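Local coordinates for protein NAD-dependent epimerase/dehydratase (Methylobacillus flagellatus KT, PDB 3GPI) that is of unknown function but, by its family, probably binds a nicotinamide adenine dinucleotide cofactor and acts as an epimerase, dehydratase or dehydrogenase, at residues P64-Y69 against H103-S108; A57-L62 against S94-A99; R153-Y158 against N183-D188. One frame throughout, in Å; residues are numbered along the deposited sequence.

Contact 1: residues P64-Y69 against H103-S108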
ATOM      1  N   PRO A  64      15.506  -4.328  15.321  1.00 13.45           N
ATOM      2  CA  PRO A  64      14.043  -4.234  15.286  1.00 13.68           C
ATOM      3  C   PRO A  64      13.388  -5.581  15.640  1.00 13.68           C
ATOM      4  O   PRO A  64      13.932  -6.644  15.318  1.00 14.22           O
ATOM      5  CB  PRO A  64      13.770  -3.912  13.808  1.00 14.39           C
ATOM      6  CG  PRO A  64      14.912  -4.603  13.078  1.00 14.16           C
ATOM      7  CD  PRO A  64      16.093  -4.251  13.962  1.00 13.90           C
ATOM      8  N   GLU A  65      12.214  -5.529  16.268  1.00 14.15           N
ATOM      9  CA  GLU A  65      11.372  -6.710  16.392  1.00 15.16           C
ATOM     10  C   GLU A  65      10.455  -6.840  15.185  1.00 13.58           C
ATOM     11  O   GLU A  65       9.985  -7.938  14.899  1.00 14.47           O
ATOM     12  CB  GLU A  65      10.522  -6.600  17.648  1.00 15.84           C
ATOM     13  CG  GLU A  65      11.293  -7.063  18.898  1.00 21.41           C
ATOM     14  CD  GLU A  65      11.869  -5.955  19.763  1.00 28.33           C
ATOM     15  OE1 GLU A  65      11.358  -4.803  19.778  1.00 29.80           O
ATOM     16  OE2 GLU A  65      12.831  -6.277  20.506  1.00 30.25           O
ATOM     17  N   ILE A  66      10.179  -5.723  14.497  1.00 13.71           N
ATOM     18  CA  ILE A  66       9.271  -5.741  13.366  1.00 12.82           C
ATOM     19  C   ILE A  66       9.926  -5.050  12.174  1.00 12.30           C
ATOM     20  O   ILE A  66      10.498  -3.955  12.318  1.00 13.09           O
ATOM     21  CB  ILE A  66       7.940  -5.013  13.694  1.00 13.19           C
ATOM     22  CG1 ILE A  66       7.247  -5.597  14.915  1.00 16.57           C
ATOM     23  CG2 ILE A  66       6.993  -4.959  12.484  1.00 15.14           C
ATOM     24  CD1 ILE A  66       6.624  -6.953  14.729  1.00 21.55           C
ATOM     25  N   LEU A  67       9.893  -5.713  11.005  1.00 12.67           N
ATOM     26  CA  LEU A  67      10.249  -5.065   9.746  1.00 12.98           C
ATOM     27  C   LEU A  67       8.998  -4.778   8.947  1.00 13.07           C
ATOM     28  O   LEU A  67       8.203  -5.694   8.756  1.00 13.05           O
ATOM     29  CB  LEU A  67      11.160  -5.977   8.939  1.00 13.65           C
ATOM     30  CG  LEU A  67      11.475  -5.521   7.505  1.00 14.03           C
ATOM     31  CD1 LEU A  67      12.246  -4.208   7.460  1.00 16.87           C
ATOM     32  CD2 LEU A  67      12.256  -6.639   6.792  1.00 14.97           C
ATOM     33  N   VAL A  68       8.816  -3.525   8.505  1.00 12.94           N
ATOM     34  CA  VAL A  68       7.788  -3.228   7.509  1.00 12.45           C
ATOM     35  C   VAL A  68       8.533  -2.895   6.225  1.00 12.16           C
ATOM     36  O   VAL A  68       9.301  -1.931   6.202  1.00 14.04           O
ATOM     37  CB  VAL A  68       6.896  -2.023   7.926  1.00 11.89           C
ATOM     38  CG1 VAL A  68       5.823  -1.808   6.879  1.00 13.70           C
ATOM     39  CG2 VAL A  68       6.272  -2.289   9.276  1.00 13.23           C
ATOM     40  N   TYR A  69       8.333  -3.700   5.189  1.00 14.22           N
ATOM     41  CA  TYR A  69       9.081  -3.522   3.967  1.00 16.06           C
ATOM     42  C   TYR A  69       8.155  -2.952   2.905  1.00 16.78           C
ATOM     43  O   TYR A  69       7.227  -3.628   2.480  1.00 16.27           O
ATOM     44  CB  TYR A  69       9.668  -4.869   3.535  1.00 16.89           C
ATOM     45  CG  TYR A  69      10.706  -4.763   2.449  1.00 19.47           C
ATOM     46  CD1 TYR A  69      12.038  -4.557   2.764  1.00 19.95           C
ATOM     47  CD2 TYR A  69      10.338  -4.845   1.108  1.00 22.67           C
ATOM     48  CE1 TYR A  69      12.987  -4.436   1.780  1.00 23.53           C
ATOM     49  CE2 TYR A  69      11.287  -4.752   0.109  1.00 25.72           C
ATOM     50  CZ  TYR A  69      12.602  -4.535   0.455  1.00 25.27           C
ATOM     51  OH  TYR A  69      13.537  -4.415  -0.537  1.00 27.40           O
ATOM     52  N   HIS A 103       8.437 -10.412  13.245  1.00 15.23           N
ATOM     53  CA  HIS A 103       7.450 -10.380  12.185  1.00 14.90           C
ATOM     54  C   HIS A 103       7.911  -9.477  11.077  1.00 13.04           C
ATOM     55  O   HIS A 103       8.534  -8.447  11.307  1.00 13.87           O
ATOM     56  CB  HIS A 103       6.080  -9.889  12.688  1.00 14.83           C
ATOM     57  CG  HIS A 103       4.926 -10.506  11.950  1.00 15.75           C
ATOM     58  ND1 HIS A 103       4.547 -11.817  12.114  1.00 16.78           N
ATOM     59  CD2 HIS A 103       4.129 -10.009  10.974  1.00 14.60           C
ATOM     60  CE1 HIS A 103       3.515 -12.082  11.331  1.00 17.01           C
ATOM     61  NE2 HIS A 103       3.246 -11.002  10.624  1.00 14.10           N
ATOM     62  N   VAL A 104       7.582  -9.882   9.849  1.00 13.26           N
ATOM     63  CA  VAL A 104       7.781  -9.047   8.673  1.00 13.45           C
ATOM     64  C   VAL A 104       6.434  -8.690   8.050  1.00 12.77           C
ATOM     65  O   VAL A 104       5.651  -9.571   7.729  1.00 13.59           O
ATOM     66  CB  VAL A 104       8.611  -9.762   7.625  1.00 13.93           C
ATOM     67  CG1 VAL A 104       8.762  -8.876   6.393  1.00 14.67           C
ATOM     68  CG2 VAL A 104       9.964 -10.125   8.181  1.00 16.46           C
ATOM     69  N   PHE A 105       6.138  -7.401   7.900  1.00 12.10           N
ATOM     70  CA  PHE A 105       4.982  -6.943   7.123  1.00 13.38           C
ATOM     71  C   PHE A 105       5.487  -6.506   5.767  1.00 13.99           C
ATOM     72  O   PHE A 105       6.359  -5.617   5.678  1.00 16.52           O
ATOM     73  CB  PHE A 105       4.254  -5.791   7.824  1.00 13.42           C
ATOM     74  CG  PHE A 105       3.596  -6.179   9.108  1.00 12.93           C
ATOM     75  CD1 PHE A 105       2.328  -6.738   9.089  1.00 13.66           C
ATOM     76  CD2 PHE A 105       4.247  -6.055  10.344  1.00 12.77           C
ATOM     77  CE1 PHE A 105       1.699  -7.102  10.256  1.00 13.33           C
ATOM     78  CE2 PHE A 105       3.604  -6.432  11.528  1.00 14.65           C
ATOM     79  CZ  PHE A 105       2.345  -6.957  11.491  1.00 14.10           C
ATOM     80  N   PHE A 106       4.976  -7.133   4.697  1.00 13.26           N
ATOM     81  CA  PHE A 106       5.482  -6.835   3.380  1.00 14.57           C
ATOM     82  C   PHE A 106       4.373  -6.196   2.566  1.00 13.45           C
ATOM     83  O   PHE A 106       3.297  -6.813   2.408  1.00 14.03           O
ATOM     84  CB  PHE A 106       5.963  -8.143   2.741  1.00 15.94           C
ATOM     85  CG  PHE A 106       6.412  -8.003   1.319  1.00 17.80           C
ATOM     86  CD1 PHE A 106       7.675  -7.515   1.012  1.00 20.93           C
ATOM     87  CD2 PHE A 106       5.563  -8.366   0.282  1.00 17.52           C
ATOM     88  CE1 PHE A 106       8.095  -7.361  -0.330  1.00 22.58           C
ATOM     89  CE2 PHE A 106       5.965  -8.232  -1.054  1.00 20.09           C
ATOM     90  CZ  PHE A 106       7.216  -7.729  -1.362  1.00 21.25           C
ATOM     91  N   VAL A 107       4.636  -5.006   2.025  1.00 13.44           N
ATOM     92  CA  VAL A 107       3.638  -4.298   1.229  1.00 14.22           C
ATOM     93  C   VAL A 107       3.783  -4.743  -0.207  1.00 15.03           C
ATOM     94  O   VAL A 107       4.746  -4.438  -0.898  1.00 17.78           O
ATOM     95  CB  VAL A 107       3.749  -2.769   1.347  1.00 14.21           C
ATOM     96  CG1 VAL A 107       2.680  -2.078   0.511  1.00 15.35           C
ATOM     97  CG2 VAL A 107       3.662  -2.322   2.823  1.00 16.40           C
ATOM     98  N   SER A 108       2.778  -5.467  -0.639  1.00 14.39           N
ATOM     99  CA  SER A 108       2.705  -5.963  -2.015  1.00 14.82           C
ATOM    100  C   SER A 108       1.633  -5.169  -2.746  1.00 15.19           C
ATOM    101  O   SER A 108       1.218  -4.090  -2.300  1.00 14.36           O
ATOM    102  CB  SER A 108       2.358  -7.427  -1.925  1.00 15.64           C
ATOM    103  OG  SER A 108       2.308  -8.066  -3.210  1.00 17.01           O
TER
HETATM  104  O   HOH W   1       7.196  -3.630  -0.471  1.00 22.71           O

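Contact 2: residues A57-L62 against S94-A99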
ATOM      1  N   ALA A  57      25.047  -2.825   6.419  1.00 21.95           N
ATOM      2  CA  ALA A  57      25.731  -3.454   7.537  1.00 21.77           C
ATOM      3  C   ALA A  57      25.388  -2.828   8.877  1.00 21.32           C
ATOM      4  O   ALA A  57      25.710  -3.414   9.888  1.00 22.24           O
ATOM      5  CB  ALA A  57      27.241  -3.426   7.319  1.00 23.23           C
ATOM      6  N   SER A  58      24.765  -1.650   8.898  1.00 19.65           N
ATOM      7  CA  SER A  58      24.467  -0.957  10.165  1.00 18.30           C
ATOM      8  C   SER A  58      23.080  -1.315  10.699  1.00 17.06           C
ATOM      9  O   SER A  58      22.788  -1.112  11.885  1.00 17.40           O
ATOM     10  CB  SER A  58      24.531   0.563   9.966  1.00 18.68           C
ATOM     11  OG  SER A  58      23.361   1.043   9.336  1.00 18.43           O
ATOM     12  N   ILE A  59      22.199  -1.793   9.838  1.00 16.75           N
ATOM     13  CA  ILE A  59      20.785  -1.887  10.253  1.00 16.58           C
ATOM     14  C   ILE A  59      20.536  -2.894  11.381  1.00 15.61           C
ATOM     15  O   ILE A  59      19.601  -2.711  12.171  1.00 15.26           O
ATOM     16  CB  ILE A  59      19.770  -2.103   9.085  1.00 17.62           C
ATOM     17  CG1 ILE A  59      19.881  -3.488   8.424  1.00 16.02           C
ATOM     18  CG2 ILE A  59      19.882  -0.967   8.057  1.00 19.65           C
ATOM     19  CD1 ILE A  59      18.786  -3.708   7.371  1.00 16.55           C
ATOM     20  N   VAL A  60      21.333  -3.954  11.482  1.00 15.68           N
ATOM     21  CA  VAL A  60      21.129  -4.912  12.563  1.00 15.54           C
ATOM     22  C   VAL A  60      21.332  -4.269  13.923  1.00 14.92           C
ATOM     23  O   VAL A  60      20.769  -4.756  14.927  1.00 13.94           O
ATOM     24  CB  VAL A  60      22.016  -6.154  12.378  1.00 15.28           C
ATOM     25  CG1 VAL A  60      23.468  -5.885  12.802  1.00 16.92           C
ATOM     26  CG2 VAL A  60      21.446  -7.358  13.111  1.00 18.80           C
ATOM     27  N   HIS A  61      22.087  -3.171  13.979  1.00 14.30           N
ATOM     28  CA  HIS A  61      22.244  -2.489  15.277  1.00 13.65           C
ATOM     29  C   HIS A  61      20.956  -1.849  15.774  1.00 14.60           C
ATOM     30  O   HIS A  61      20.820  -1.542  16.973  1.00 17.05           O
ATOM     31  CB  HIS A  61      23.338  -1.460  15.226  1.00 14.22           C
ATOM     32  CG  HIS A  61      24.710  -2.037  15.258  1.00 16.99           C
ATOM     33  ND1 HIS A  61      25.780  -1.383  14.694  1.00 21.96           N
ATOM     34  CD2 HIS A  61      25.189  -3.202  15.763  1.00 15.57           C
ATOM     35  CE1 HIS A  61      26.870  -2.121  14.858  1.00 23.89           C
ATOM     36  NE2 HIS A  61      26.535  -3.229  15.505  1.00 22.18           N
ATOM     37  N   LEU A  62      20.004  -1.636  14.880  1.00 14.45           N
ATOM     38  CA  LEU A  62      18.699  -1.137  15.297  1.00 13.84           C
ATOM     39  C   LEU A  62      17.892  -2.174  16.063  1.00 14.32           C
ATOM     40  O   LEU A  62      16.924  -1.847  16.749  1.00 15.87           O
ATOM     41  CB  LEU A  62      17.878  -0.697  14.078  1.00 14.42           C
ATOM     42  CG  LEU A  62      18.464   0.467  13.285  1.00 15.75           C
ATOM     43  CD1 LEU A  62      17.713   0.583  11.944  1.00 16.22           C
ATOM     44  CD2 LEU A  62      18.369   1.739  14.100  1.00 18.07           C
ATOM     45  N   SER A  94      18.748 -10.657   5.079  1.00 21.10           N
ATOM     46  CA  SER A  94      20.076 -11.156   5.381  1.00 21.50           C
ATOM     47  C   SER A  94      20.814 -10.193   6.323  1.00 20.70           C
ATOM     48  O   SER A  94      21.481 -10.644   7.274  1.00 21.17           O
ATOM     49  CB  SER A  94      20.864 -11.301   4.092  1.00 22.08           C
ATOM     50  OG  SER A  94      22.204 -11.675   4.397  1.00 26.53           O
ATOM     51  N   ALA A  95      20.671  -8.898   6.076  1.00 19.62           N
ATOM     52  CA  ALA A  95      21.371  -7.872   6.882  1.00 19.49           C
ATOM     53  C   ALA A  95      20.811  -7.836   8.300  1.00 20.22           C
ATOM     54  O   ALA A  95      21.477  -7.322   9.211  1.00 20.51           O
ATOM     55  CB  ALA A  95      21.268  -6.509   6.243  1.00 20.97           C
ATOM     56  N   LEU A  96      19.600  -8.350   8.497  1.00 17.68           N
ATOM     57  CA  LEU A  96      18.976  -8.362   9.815  1.00 18.02           C
ATOM     58  C   LEU A  96      19.276  -9.619  10.579  1.00 18.54           C
ATOM     59  O   LEU A  96      18.677  -9.844  11.628  1.00 20.32           O
ATOM     60  CB  LEU A  96      17.455  -8.161   9.715  1.00 16.04           C
ATOM     61  CG  LEU A  96      17.114  -6.703   9.389  1.00 15.49           C
ATOM     62  CD1 LEU A  96      15.635  -6.532   9.024  1.00 17.33           C
ATOM     63  CD2 LEU A  96      17.496  -5.749  10.535  1.00 16.76           C
ATOM     64  N   GLU A  97      20.154 -10.480  10.054  1.00 18.67           N
ATOM     65  CA  GLU A  97      20.587 -11.632  10.804  1.00 21.38           C
ATOM     66  C   GLU A  97      21.282 -11.144  12.072  1.00 19.64           C
ATOM     67  O   GLU A  97      22.348 -10.464  12.069  1.00 21.09           O
ATOM     68  CB  GLU A  97      21.473 -12.581   9.983  1.00 22.06           C
ATOM     69  CG  GLU A  97      21.741 -13.917  10.671  1.00 28.04           C
ATOM     70  CD  GLU A  97      22.110 -15.036   9.706  1.00 34.64           C
ATOM     71  OE1 GLU A  97      22.086 -16.216  10.112  1.00 37.51           O
ATOM     72  OE2 GLU A  97      22.414 -14.730   8.541  1.00 38.20           O
ATOM     73  N   GLY A  98      20.664 -11.525  13.167  1.00 18.69           N
ATOM     74  CA  GLY A  98      21.091 -11.128  14.503  1.00 16.99           C
ATOM     75  C   GLY A  98      20.039 -10.287  15.215  1.00 15.95           C
ATOM     76  O   GLY A  98      20.071 -10.195  16.438  1.00 14.43           O
ATOM     77  N   ALA A  99      19.162  -9.616  14.464  1.00 16.03           N
ATOM     78  CA  ALA A  99      18.095  -8.820  15.086  1.00 15.34           C
ATOM     79  C   ALA A  99      17.058  -9.765  15.681  1.00 15.10           C
ATOM     80  O   ALA A  99      16.883 -10.893  15.212  1.00 15.40           O
ATOM     81  CB  ALA A  99      17.416  -7.932  14.026  1.00 15.66           C
TER
HETATM   82  O   HOH W   2      23.024  -5.102   9.363  1.00 18.35           O

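Contact 3: residues R153-Y158 against N183-D188. With EDO (1,2-ethanediol), chain C; EDO (1,2-ethanediol), chain B.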
ATOM      1  N   ARG A 153      -1.432  -7.003   0.258  1.00 13.16           N
ATOM      2  CA  ARG A 153      -1.565  -6.610  -1.158  1.00 13.06           C
ATOM      3  C   ARG A 153      -2.443  -5.369  -1.244  1.00 12.74           C
ATOM      4  O   ARG A 153      -3.656  -5.458  -1.056  1.00 13.20           O
ATOM      5  CB  ARG A 153      -2.198  -7.755  -1.949  1.00 12.87           C
ATOM      6  CG  ARG A 153      -1.213  -8.900  -2.149  1.00 14.63           C
ATOM      7  CD  ARG A 153      -1.838 -10.069  -2.914  1.00 16.12           C
ATOM      8  NE  ARG A 153      -0.891 -11.180  -2.986  1.00 15.56           N
ATOM      9  CZ  ARG A 153      -1.254 -12.455  -3.174  1.00 16.64           C
ATOM     10  NH1 ARG A 153      -2.521 -12.786  -3.319  1.00 18.10           N
ATOM     11  NH2 ARG A 153      -0.312 -13.379  -3.180  1.00 18.74           N
ATOM     12  N   PHE A 154      -1.784  -4.208  -1.391  1.00 12.86           N
ATOM     13  CA  PHE A 154      -2.504  -2.936  -1.428  1.00 13.13           C
ATOM     14  C   PHE A 154      -3.097  -2.726  -2.826  1.00 13.20           C
ATOM     15  O   PHE A 154      -2.428  -3.018  -3.835  1.00 13.48           O
ATOM     16  CB  PHE A 154      -1.520  -1.789  -1.191  1.00 13.26           C
ATOM     17  CG  PHE A 154      -1.282  -1.426   0.253  1.00 13.43           C
ATOM     18  CD1 PHE A 154      -1.330  -0.091   0.627  1.00 14.25           C
ATOM     19  CD2 PHE A 154      -0.995  -2.377   1.206  1.00 14.04           C
ATOM     20  CE1 PHE A 154      -1.099   0.283   1.966  1.00 14.16           C
ATOM     21  CE2 PHE A 154      -0.808  -2.014   2.549  1.00 12.80           C
ATOM     22  CZ  PHE A 154      -0.834  -0.696   2.936  1.00 14.17           C
ATOM     23  N   SER A 155      -4.343  -2.245  -2.885  1.00 12.69           N
ATOM     24  CA  SER A 155      -4.866  -1.725  -4.150  1.00 13.33           C
ATOM     25  C   SER A 155      -4.249  -0.355  -4.425  1.00 14.12           C
ATOM     26  O   SER A 155      -3.219  -0.012  -3.852  1.00 16.11           O
ATOM     27  CB  SER A 155      -6.378  -1.736  -4.105  1.00 13.25           C
ATOM     28  OG  SER A 155      -6.904  -0.968  -3.051  1.00 12.65           O
ATOM     29  N   GLY A 156      -4.864   0.429  -5.309  1.00 14.55           N
ATOM     30  CA  GLY A 156      -4.277   1.729  -5.645  1.00 14.63           C
ATOM     31  C   GLY A 156      -4.336   2.726  -4.508  1.00 13.41           C
ATOM     32  O   GLY A 156      -5.426   3.068  -4.046  1.00 14.06           O
ATOM     33  N   ILE A 157      -3.173   3.206  -4.090  1.00 13.85           N
ATOM     34  CA  ILE A 157      -3.147   4.179  -2.991  1.00 13.94           C
ATOM     35  C   ILE A 157      -3.557   5.557  -3.493  1.00 14.46           C
ATOM     36  O   ILE A 157      -3.103   5.998  -4.566  1.00 16.98           O
ATOM     37  CB  ILE A 157      -1.729   4.266  -2.367  1.00 14.30           C
ATOM     38  CG1 ILE A 157      -1.317   2.892  -1.847  1.00 16.97           C
ATOM     39  CG2 ILE A 157      -1.718   5.263  -1.250  1.00 15.88           C
ATOM     40  CD1 ILE A 157       0.141   2.798  -1.375  1.00 20.78           C
ATOM     41  N   TYR A 158      -4.386   6.238  -2.733  1.00 13.03           N
ATOM     42  CA  TYR A 158      -4.716   7.662  -3.030  1.00 12.85           C
ATOM     43  C   TYR A 158      -4.649   8.418  -1.735  1.00 13.51           C
ATOM     44  O   TYR A 158      -4.624   7.825  -0.649  1.00 14.46           O
ATOM     45  CB  TYR A 158      -6.090   7.814  -3.681  1.00 13.56           C
ATOM     46  CG  TYR A 158      -7.302   7.595  -2.802  1.00 11.60           C
ATOM     47  CD1 TYR A 158      -8.164   8.651  -2.539  1.00 12.91           C
ATOM     48  CD2 TYR A 158      -7.624   6.357  -2.226  1.00 13.89           C
ATOM     49  CE1 TYR A 158      -9.293   8.519  -1.779  1.00 13.89           C
ATOM     50  CE2 TYR A 158      -8.762   6.216  -1.460  1.00 13.27           C
ATOM     51  CZ  TYR A 158      -9.610   7.286  -1.235  1.00 11.97           C
ATOM     52  OH  TYR A 158     -10.745   7.134  -0.496  1.00 13.94           O
ATOM     53  N   ASN A 183      -9.996  -0.201  -7.808  1.00 12.01           N
ATOM     54  CA  ASN A 183      -9.928  -0.563  -6.386  1.00 11.41           C
ATOM     55  C   ASN A 183      -8.931   0.366  -5.763  1.00 12.72           C
ATOM     56  O   ASN A 183      -7.887   0.673  -6.345  1.00 14.15           O
ATOM     57  CB  ASN A 183      -9.456  -1.991  -6.223  1.00 11.84           C
ATOM     58  CG  ASN A 183     -10.389  -2.995  -6.873  1.00 12.48           C
ATOM     59  OD1 ASN A 183     -11.392  -3.398  -6.298  1.00 13.46           O
ATOM     60  ND2 ASN A 183     -10.062  -3.383  -8.097  1.00 14.37           N
ATOM     61  N   ARG A 184      -9.245   0.815  -4.559  1.00 11.92           N
ATOM     62  CA  ARG A 184      -8.371   1.828  -3.903  1.00 11.93           C
ATOM     63  C   ARG A 184      -8.257   1.668  -2.394  1.00 10.82           C
ATOM     64  O   ARG A 184      -9.102   1.042  -1.755  1.00 11.58           O
ATOM     65  CB  ARG A 184      -8.887   3.263  -4.162  1.00 12.24           C
ATOM     66  CG  ARG A 184     -10.224   3.551  -3.453  1.00 12.72           C
ATOM     67  CD  ARG A 184     -11.016   4.796  -3.933  1.00 13.16           C
ATOM     68  NE  ARG A 184     -10.980   4.750  -5.385  1.00 15.71           N
ATOM     69  CZ  ARG A 184     -11.568   3.817  -6.107  1.00 14.89           C
ATOM     70  NH1 ARG A 184     -12.475   3.001  -5.585  1.00 14.85           N
ATOM     71  NH2 ARG A 184     -11.276   3.744  -7.379  1.00 16.24           N
ATOM     72  N   ILE A 185      -7.196   2.246  -1.843  1.00 10.63           N
ATOM     73  CA  ILE A 185      -7.023   2.346  -0.408  1.00 12.35           C
ATOM     74  C   ILE A 185      -6.422   3.714  -0.155  1.00 11.95           C
ATOM     75  O   ILE A 185      -5.472   4.120  -0.795  1.00 12.38           O
ATOM     76  CB  ILE A 185      -6.132   1.165   0.127  1.00 12.26           C
ATOM     77  CG1 ILE A 185      -6.047   1.171   1.668  1.00 14.92           C
ATOM     78  CG2 ILE A 185      -4.748   1.174  -0.502  1.00 14.28           C
ATOM     79  CD1 ILE A 185      -7.362   0.699   2.389  1.00 15.88           C
ATOM     80  N   HIS A 186      -6.966   4.427   0.827  1.00 12.01           N
ATOM     81  CA  HIS A 186      -6.389   5.706   1.178  1.00 12.43           C
ATOM     82  C   HIS A 186      -5.077   5.468   1.928  1.00 12.96           C
ATOM     83  O   HIS A 186      -4.985   4.560   2.768  1.00 11.75           O
ATOM     84  CB  HIS A 186      -7.360   6.437   2.105  1.00 12.99           C
ATOM     85  CG  HIS A 186      -7.025   7.887   2.326  1.00 13.03           C
ATOM     86  ND1 HIS A 186      -5.944   8.304   3.094  1.00 14.00           N
ATOM     87  CD2 HIS A 186      -7.645   9.012   1.893  1.00 14.60           C
ATOM     88  CE1 HIS A 186      -5.922   9.629   3.114  1.00 16.89           C
ATOM     89  NE2 HIS A 186      -6.947  10.083   2.406  1.00 16.27           N
ATOM     90  N   ARG A 187      -4.060   6.265   1.624  1.00 13.11           N
ATOM     91  CA  ARG A 187      -2.773   6.192   2.327  1.00 13.94           C
ATOM     92  C   ARG A 187      -2.934   6.049   3.838  1.00 12.58           C
ATOM     93  O   ARG A 187      -2.239   5.248   4.473  1.00 12.67           O
ATOM     94  CB  ARG A 187      -1.947   7.440   2.027  1.00 14.45           C
ATOM     95  CG  ARG A 187      -0.581   7.505   2.727  1.00 16.34           C
ATOM     96  CD  ARG A 187      -0.129   8.981   2.840  1.00 18.01           C
ATOM     97  NE  ARG A 187      -0.902   9.733   3.821  1.00 19.08           N
ATOM     98  CZ  ARG A 187      -0.743  11.021   4.084  1.00 21.43           C
ATOM     99  NH1 ARG A 187       0.157  11.728   3.418  1.00 23.99           N
ATOM    100  NH2 ARG A 187      -1.527  11.608   4.972  1.00 23.66           N
ATOM    101  N   ASP A 188      -3.827   6.822   4.447  1.00 12.57           N
ATOM    102  CA  ASP A 188      -3.920   6.792   5.900  1.00 13.58           C
ATOM    103  C   ASP A 188      -4.547   5.504   6.407  1.00 12.76           C
ATOM    104  O   ASP A 188      -4.229   5.052   7.501  1.00 13.95           O
ATOM    105  CB  ASP A 188      -4.741   7.948   6.422  1.00 14.13           C
ATOM    106  CG  ASP A 188      -4.076   9.302   6.227  1.00 16.35           C
ATOM    107  OD1 ASP A 188      -2.927   9.413   5.778  1.00 19.20           O
ATOM    108  OD2 ASP A 188      -4.732  10.299   6.614  1.00 24.12           O
TER
HETATM  109  C1  EDO C 286      -7.853  -1.090  -9.664  1.00 27.77           C
HETATM  110  O1  EDO C 286      -7.618   0.285  -9.538  1.00 28.72           O
HETATM  111  C2  EDO C 286      -7.024  -1.858  -8.692  1.00 25.24           C
HETATM  112  O2  EDO C 286      -6.996  -3.234  -8.938  1.00 33.55           O
HETATM  113  C1  EDO B 285      -7.871   5.613  -7.418  1.00 25.61           C
HETATM  114  O1  EDO B 285      -8.786   6.193  -6.553  1.00 15.92           O
HETATM  115  C2  EDO B 285      -8.676   4.485  -7.968  1.00 26.08           C
HETATM  116  O2  EDO B 285      -8.843   4.794  -9.324  1.00 23.92           O

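Contact 1: residues P64-Y69 against H103-S108
Leu67 and Tyr69 of strand 66-69 lie side by side with Val104 and Phe106 of strand 103-109, its parallel neighbour in the Rossmann-type sheet of this epimerase/dehydratase family. The backbone ladder carries the contact: Leu67 N gives to His103 O, Phe105 N to Leu67 O at 2.8 Å, Tyr69 N to Phe105 O and Val107 N to Tyr69 O, all fairly straight, after a weak start from His103 N to Glu65 O at 3.4 Å. On the face of Ile66, Val68, His103 and Phe105, the CG2 branch of Ile66 meets the Phe105 ring in its plane, at the CD2 edge, 3.6 Å away. One face of that ring is covered near its rim by His103 CD2. In Ile66, CG1 lies beside the backbone N (chi1 -56°), and a second bend at chi2 (-72°) brings CD1 to His103 CB. On the other face, the Tyr69 and Phe106 rings lie rim to rim with planes only 13° apart, CD2 of Tyr69 to CE1 of Phe106 at 3.7 Å. Helix 86-95, through Leu89, touches both rings, and strand 6-9 flanks Leu67 and Tyr69. The imidazole of His103 is fixed at both nitrogens, by Ser148 and Thr150. A water closes the far end, donating to Tyr69 O at 3.0 Å and to Val107 O at 2.6 Å.

Contact 2: residues A57-L62 against S94-A99
Ile59 points at the end of helix 86-95 and meets Ala95 and Leu96 there with carbon alone. From its CB the longer branch leaves through CG1, set between the backbone N and the carbonyl carbon (chi1 69°), and then runs out extended. CG1 lies 3.9 Å from Leu96 CD2 and about as far from Ala95 CB. CD1, at the tip, touches both Ala95 CB, again at 3.9 Å, and Leu96 CG. The side chains of Ile59 and Leu96 cross at about a right angle. Leu32 and Leu46 of the neighbouring strands also touch Ile59. Cut back to an alanine, this position is likely to leave Ala95 CB and the CD2 methyl of Leu96 without their main partner from this segment and to open a gap under the helix end. Val60 works on the backbone instead: its CB sits 3.4 Å from Ala95 O, while CG2, anti to the backbone N, is directed into the turn that follows, 3.4 Å from Glu97 O and 3.5 Å from Ala99 N. No direct hydrogen bond joins the segments, but a water bridges them, accepting from Val60 N at 2.9 Å and donating to Ala95 O at 2.7 Å. Gly98 has phi 117°, a conformation in which a CB would jam against the preceding carbonyl. The chain thus leaves the helix through a type II beta turn from Leu96 to Ala99, closed by Ala99 N to Leu96 O, on its way to the next strand of a Rossmann-type alternation of helices and strands.

Contact 3: residues R153-Y158 against N183-D188
Tyr158 and His186 meet edge to face, the CD2 edge of the imidazole approaching one face of the phenol ring with the planes 69° apart. A chi1 of 72° folds the tyrosine ring back across the neighbouring strand, where CE2 comes within 3.4 Å of His186 N and 3.6 Å of Arg184 CG. The Arg184 chain crosses this ring obliquely, its aliphatic CG and CD doing the touching; the chain bends at the CG-CD bond, and NE gives to O1 of the chain B 1,2-ethanediol, probably from the crystallisation liquor and somewhat doubtful in its placement, while NH2 bonds Thr182. Stacking with Tyr270 and Tyr263 extends the cluster beyond Tyr158 and His186 respectively. On the other face of the two parallel strands, Ile185 CG2 is 3.8 Å from Phe154 CD1 and also faces Ile157 CG1, the isoleucines crossing obliquely. Beneath these side chains Gly156 N gives to Asn183 O and Ile185 N to Gly156 O, both donors well above the carbonyl planes, between strand segments whose directions differ by 35°; Tyr158 N then bonds Ile185 O. Ser155 OG lies over the Arg184 peptide without bonding it and pairs with Thr213. His186 is the N-cap of helix 187-201: its ND1 accepts from Asp188 N at 2.9 Å, with the donor in the ring plane. Tyr158 O, 2.8 Å from Arg187 N, takes a second amide of the helix start, so strand and cap together satisfy N-H groups that the helix itself cannot.

Contacts 1 and 3 lie on one mixed sheet, centres 18 Å apart, and adjoin where strand 103-109 pairs with strand 149-158, Ser108 O standing 3.1 Å from Phe154 N in a probable hydrogen bond. Contact 2 sits at the periphery, its centre about 14 Å from that of contact 1, and touches it through Pro64 and Leu67 packing on Leu96. In chain order contacts 1 and 2 interlock, their segments alternating, with helix 86-95 leading into strand 103-109; contact 3 opens only after both have closed. Contacts 2 and 3 do not touch, their nearest atoms about 18 Å apart. The three thus follow a Rossmann-type framework from its helix-end periphery through neighbouring strands to the chain's centre.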